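Local structure of NADH kinase POS5 (Saccharomyces cerevisiae, 3AFO) at residues A[42-56]-A[72-85]. The protein phosphorylates NADH and, with about half the preference, NAD(+) at the expense of ATP, supplying mitochondrial NADPH for antioxidant defence. Sequence-based numbering, arbitrary orientation.
Sequences QNVYITKKPWTPSTR and EVNVIVQPDVAEEI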
# COMPACT_ATOMS: atom_id res chain seq x y z
N GLN A 42 34.89 -25.84 -21.17
CA GLN A 42 35.36 -25.58 -22.53
C GLN A 42 34.42 -24.72 -23.38
O GLN A 42 34.86 -23.73 -23.97
CB GLN A 42 35.65 -26.90 -23.26
CG GLN A 42 36.91 -27.62 -22.83
CD GLN A 42 37.26 -28.76 -23.77
OE1 GLN A 42 36.56 -29.78 -23.81
NE2 GLN A 42 38.33 -28.58 -24.54
N ASN A 43 33.14 -25.11 -23.46
CA ASN A 43 32.18 -24.47 -24.35
C ASN A 43 31.47 -23.29 -23.68
O ASN A 43 30.56 -23.47 -22.86
CB ASN A 43 31.14 -25.48 -24.84
CG ASN A 43 31.75 -26.67 -25.58
OD1 ASN A 43 32.93 -26.68 -25.97
ND2 ASN A 43 30.93 -27.70 -25.79
N VAL A 44 31.87 -22.08 -24.05
CA VAL A 44 31.33 -20.87 -23.44
C VAL A 44 30.42 -20.15 -24.43
O VAL A 44 30.88 -19.63 -25.45
CB VAL A 44 32.46 -19.94 -22.95
CG1 VAL A 44 31.90 -18.66 -22.30
CG2 VAL A 44 33.36 -20.69 -21.94
N TYR A 45 29.12 -20.13 -24.13
CA TYR A 45 28.14 -19.38 -24.92
C TYR A 45 27.99 -17.94 -24.41
O TYR A 45 27.71 -17.71 -23.22
CB TYR A 45 26.79 -20.11 -24.90
CG TYR A 45 25.64 -19.40 -25.59
CD1 TYR A 45 25.80 -18.81 -26.84
CD2 TYR A 45 24.38 -19.37 -25.00
CE1 TYR A 45 24.74 -18.19 -27.48
CE2 TYR A 45 23.31 -18.75 -25.63
CZ TYR A 45 23.49 -18.16 -26.87
OH TYR A 45 22.44 -17.54 -27.51
N ILE A 46 28.17 -16.98 -25.31
CA ILE A 46 28.15 -15.57 -24.93
C ILE A 46 27.03 -14.84 -25.65
O ILE A 46 26.92 -14.91 -26.88
CB ILE A 46 29.50 -14.85 -25.22
CG1 ILE A 46 30.68 -15.68 -24.71
CG2 ILE A 46 29.53 -13.45 -24.57
CD1 ILE A 46 32.00 -15.27 -25.30
N THR A 47 26.20 -14.14 -24.88
CA THR A 47 25.12 -13.33 -25.42
C THR A 47 25.29 -11.89 -24.96
O THR A 47 25.90 -11.63 -23.93
CB THR A 47 23.74 -13.84 -24.97
OG1 THR A 47 23.56 -13.58 -23.57
CG2 THR A 47 23.62 -15.32 -25.20
N LYS A 48 24.74 -10.96 -25.74
CA LYS A 48 24.84 -9.54 -25.39
C LYS A 48 23.55 -8.81 -25.68
O LYS A 48 22.74 -9.24 -26.49
CB LYS A 48 26.00 -8.87 -26.13
CG LYS A 48 25.84 -8.80 -27.65
CD LYS A 48 27.00 -8.05 -28.29
CE LYS A 48 26.93 -8.10 -29.82
NZ LYS A 48 25.66 -7.53 -30.38
N LYS A 49 23.37 -7.68 -25.00
CA LYS A 49 22.25 -6.82 -25.31
C LYS A 49 22.48 -6.26 -26.71
O LYS A 49 23.54 -5.70 -27.00
CB LYS A 49 22.13 -5.70 -24.27
CG LYS A 49 20.89 -4.83 -24.48
CD LYS A 49 20.79 -3.77 -23.41
CE LYS A 49 19.78 -2.72 -23.81
NZ LYS A 49 20.10 -1.46 -23.09
N PRO A 50 21.49 -6.45 -27.61
CA PRO A 50 21.67 -6.06 -29.00
C PRO A 50 21.69 -4.54 -29.18
O PRO A 50 21.20 -3.80 -28.32
CB PRO A 50 20.45 -6.68 -29.70
CG PRO A 50 19.42 -6.80 -28.64
CD PRO A 50 20.17 -7.08 -27.36
N TRP A 51 22.28 -4.10 -30.30
CA TRP A 51 22.31 -2.69 -30.71
C TRP A 51 22.83 -1.73 -29.64
O TRP A 51 22.35 -0.60 -29.53
CB TRP A 51 20.93 -2.25 -31.22
CG TRP A 51 20.44 -3.07 -32.36
CD1 TRP A 51 21.03 -3.19 -33.59
CD2 TRP A 51 19.28 -3.91 -32.39
NE1 TRP A 51 20.31 -4.05 -34.38
CE2 TRP A 51 19.22 -4.50 -33.67
CE3 TRP A 51 18.28 -4.21 -31.46
CZ2 TRP A 51 18.20 -5.38 -34.05
CZ3 TRP A 51 17.26 -5.09 -31.84
CH2 TRP A 51 17.23 -5.66 -33.12
N THR A 52 23.79 -2.19 -28.85
CA THR A 52 24.44 -1.33 -27.87
C THR A 52 25.96 -1.51 -27.91
O THR A 52 26.47 -2.59 -27.58
CB THR A 52 23.81 -1.40 -26.43
OG1 THR A 52 24.82 -1.52 -25.44
CG2 THR A 52 22.87 -2.55 -26.31
N PRO A 53 26.68 -0.47 -28.38
CA PRO A 53 28.12 -0.49 -28.65
C PRO A 53 28.95 -1.07 -27.52
O PRO A 53 29.82 -1.90 -27.78
CB PRO A 53 28.44 1.00 -28.86
CG PRO A 53 27.21 1.53 -29.51
CD PRO A 53 26.06 0.81 -28.82
N SER A 54 28.69 -0.65 -26.28
CA SER A 54 29.44 -1.16 -25.14
C SER A 54 29.44 -2.70 -25.05
O SER A 54 30.45 -3.30 -24.70
CB SER A 54 28.92 -0.54 -23.83
OG SER A 54 27.67 -1.09 -23.46
N THR A 55 28.31 -3.35 -25.37
CA THR A 55 28.23 -4.81 -25.23
C THR A 55 28.87 -5.56 -26.42
O THR A 55 29.40 -6.66 -26.24
CB THR A 55 26.80 -5.35 -24.97
OG1 THR A 55 26.01 -5.26 -26.15
CG2 THR A 55 26.12 -4.58 -23.82
N ARG A 56 28.81 -4.97 -27.61
CA ARG A 56 29.54 -5.49 -28.76
C ARG A 56 31.05 -5.37 -28.52
O ARG A 56 31.80 -6.32 -28.75
CB ARG A 56 29.10 -4.78 -30.04
CG ARG A 56 29.76 -5.28 -31.33
CD ARG A 56 29.12 -4.63 -32.57
NE ARG A 56 30.05 -4.53 -33.70
CZ ARG A 56 29.69 -4.24 -34.95
NH1 ARG A 56 28.42 -4.01 -35.26
NH2 ARG A 56 30.62 -4.18 -35.91
N GLU A 72 41.94 -24.13 -24.53
CA GLU A 72 40.92 -25.19 -24.48
C GLU A 72 39.47 -24.68 -24.67
O GLU A 72 38.56 -25.47 -24.95
CB GLU A 72 41.05 -25.99 -23.18
CG GLU A 72 40.47 -25.32 -21.91
CD GLU A 72 41.43 -24.36 -21.21
OE1 GLU A 72 42.35 -23.80 -21.86
OE2 GLU A 72 41.27 -24.18 -19.99
N VAL A 73 39.28 -23.37 -24.55
CA VAL A 73 37.94 -22.77 -24.58
C VAL A 73 37.39 -22.59 -25.99
O VAL A 73 38.08 -22.11 -26.88
CB VAL A 73 37.88 -21.44 -23.76
CG1 VAL A 73 36.68 -20.58 -24.16
CG2 VAL A 73 37.83 -21.75 -22.27
N ASN A 74 36.13 -22.97 -26.16
CA ASN A 74 35.42 -22.77 -27.42
C ASN A 74 34.30 -21.77 -27.25
O ASN A 74 33.44 -21.94 -26.38
CB ASN A 74 34.87 -24.10 -27.93
CG ASN A 74 35.95 -25.18 -28.00
OD1 ASN A 74 37.00 -24.99 -28.63
ND2 ASN A 74 35.72 -26.30 -27.32
N VAL A 75 34.31 -20.74 -28.10
CA VAL A 75 33.35 -19.63 -28.03
C VAL A 75 32.15 -19.87 -28.94
O VAL A 75 32.29 -20.06 -30.16
CB VAL A 75 34.03 -18.27 -28.41
CG1 VAL A 75 32.98 -17.18 -28.70
CG2 VAL A 75 35.00 -17.83 -27.34
N ILE A 76 30.96 -19.83 -28.34
CA ILE A 76 29.71 -19.95 -29.07
C ILE A 76 28.95 -18.62 -28.98
O ILE A 76 28.83 -18.05 -27.90
CB ILE A 76 28.82 -21.06 -28.47
CG1 ILE A 76 29.61 -22.37 -28.27
CG2 ILE A 76 27.60 -21.26 -29.33
CD1 ILE A 76 28.92 -23.40 -27.31
N VAL A 77 28.45 -18.15 -30.12
CA VAL A 77 27.58 -16.96 -30.17
C VAL A 77 26.45 -17.25 -31.14
O VAL A 77 26.52 -18.23 -31.88
CB VAL A 77 28.33 -15.64 -30.58
CG1 VAL A 77 29.44 -15.32 -29.61
CG2 VAL A 77 28.89 -15.73 -32.01
N GLN A 78 25.42 -16.40 -31.12
CA GLN A 78 24.32 -16.43 -32.08
C GLN A 78 24.81 -16.24 -33.52
O GLN A 78 25.84 -15.59 -33.73
CB GLN A 78 23.31 -15.33 -31.73
CG GLN A 78 22.55 -15.57 -30.44
CD GLN A 78 21.64 -16.77 -30.55
OE1 GLN A 78 20.56 -16.69 -31.12
NE2 GLN A 78 22.08 -17.89 -30.01
N PRO A 79 24.09 -16.81 -34.51
CA PRO A 79 24.48 -16.67 -35.92
C PRO A 79 24.59 -15.23 -36.43
O PRO A 79 25.56 -14.89 -37.12
CB PRO A 79 23.36 -17.42 -36.66
CG PRO A 79 22.86 -18.41 -35.67
CD PRO A 79 22.93 -17.71 -34.35
N ASP A 80 23.62 -14.39 -36.10
CA ASP A 80 23.65 -13.00 -36.55
C ASP A 80 24.76 -12.21 -35.85
O ASP A 80 25.36 -11.32 -36.45
CB ASP A 80 22.27 -12.33 -36.42
CG ASP A 80 21.68 -12.40 -35.00
OD1 ASP A 80 22.18 -13.15 -34.14
OD2 ASP A 80 20.67 -11.69 -34.77
N VAL A 81 25.03 -12.56 -34.60
CA VAL A 81 26.11 -11.96 -33.82
C VAL A 81 27.49 -12.33 -34.38
O VAL A 81 28.35 -11.46 -34.50
CB VAL A 81 25.99 -12.35 -32.32
CG1 VAL A 81 27.29 -12.08 -31.58
CG2 VAL A 81 24.83 -11.58 -31.67
N ALA A 82 27.68 -13.61 -34.71
CA ALA A 82 28.91 -14.08 -35.36
C ALA A 82 29.25 -13.23 -36.59
O ALA A 82 30.37 -12.72 -36.72
CB ALA A 82 28.79 -15.55 -35.75
N GLU A 83 28.27 -13.06 -37.47
CA GLU A 83 28.40 -12.22 -38.65
C GLU A 83 28.63 -10.76 -38.28
O GLU A 83 29.48 -10.09 -38.88
CB GLU A 83 27.15 -12.34 -39.53
CG GLU A 83 27.22 -13.44 -40.60
CD GLU A 83 26.06 -13.36 -41.60
OE1 GLU A 83 24.91 -13.19 -41.16
OE2 GLU A 83 26.30 -13.45 -42.82
N GLU A 84 27.88 -10.27 -37.29
CA GLU A 84 28.00 -8.89 -36.83
C GLU A 84 29.41 -8.56 -36.35
O GLU A 84 29.98 -7.55 -36.74
CB GLU A 84 26.99 -8.60 -35.72
CG GLU A 84 26.97 -7.15 -35.26
CD GLU A 84 26.21 -6.94 -33.96
OE1 GLU A 84 25.85 -7.94 -33.31
OE2 GLU A 84 25.98 -5.77 -33.59
N ILE A 85 29.97 -9.42 -35.49
CA ILE A 85 31.24 -9.11 -34.83
C ILE A 85 32.49 -9.57 -35.59
O ILE A 85 33.60 -9.21 -35.20
CB ILE A 85 31.27 -9.64 -33.37
CG1 ILE A 85 31.30 -11.18 -33.34
CG2 ILE A 85 30.10 -9.06 -32.56
CD1 ILE A 85 31.59 -11.77 -31.98
O HOH W 1 23.60 -5.91 -32.17
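E72 meets Q42 through its backbone: the carbonyl O of E72 accepts a bent hydrogen bond from Q42 NE2 (3.1 Å). V73 follows, its CG1 in apolar contact with CG2 of V44. At N74 the strands 43-48 and 74-76 join in parallel register, their short axes 31° apart. N74 N donates to Q42 O and N74 O accepts from V44 N, so N74 straddles N43, the usual parallel pattern. The N43 and N74 side chains lie side by side, and N74 ND2 reaches N43 OD1 at 3.1 Å, almost straight (174°) and in the amide plane of N74; N43 ND2 is taken by R114 O, which fixes the flip of that amide. V75 sets CG1 against I46 CD1 on the V44 face. I76 repeats the backbone pattern, N to V44 O and O from I46 N, while its CG2 lies 3.9 Å from CD1 of Y45, whose ring turns its edge to the I76 carbonyl. V77 CG1 lies 3.7 Å from I46 O, a buried carbonyl oxygen with no polar partner in the model. Past the turn, helix 79-86 presents E84; with CG anti to the backbone N (chi1 -176°), its extended chain carries the carboxylate out to K48 and R56. OE1 forms a salt bridge with K48 NZ at 3.0 Å, on the syn side but somewhat out of the carboxylate plane; OE2 forms a weaker one with R56 NH1 at 3.4 Å and takes a 2.8 Å bond from a water that accepts from W51 N. R56 NE turns to D88. Backbone bonds thus pair the two strands of the beta-alpha-beta unit, and E84 of the following helix ties to K48 ending strand 43-48 and R56 on helix 53-69, a setting that probably favours ionised E84.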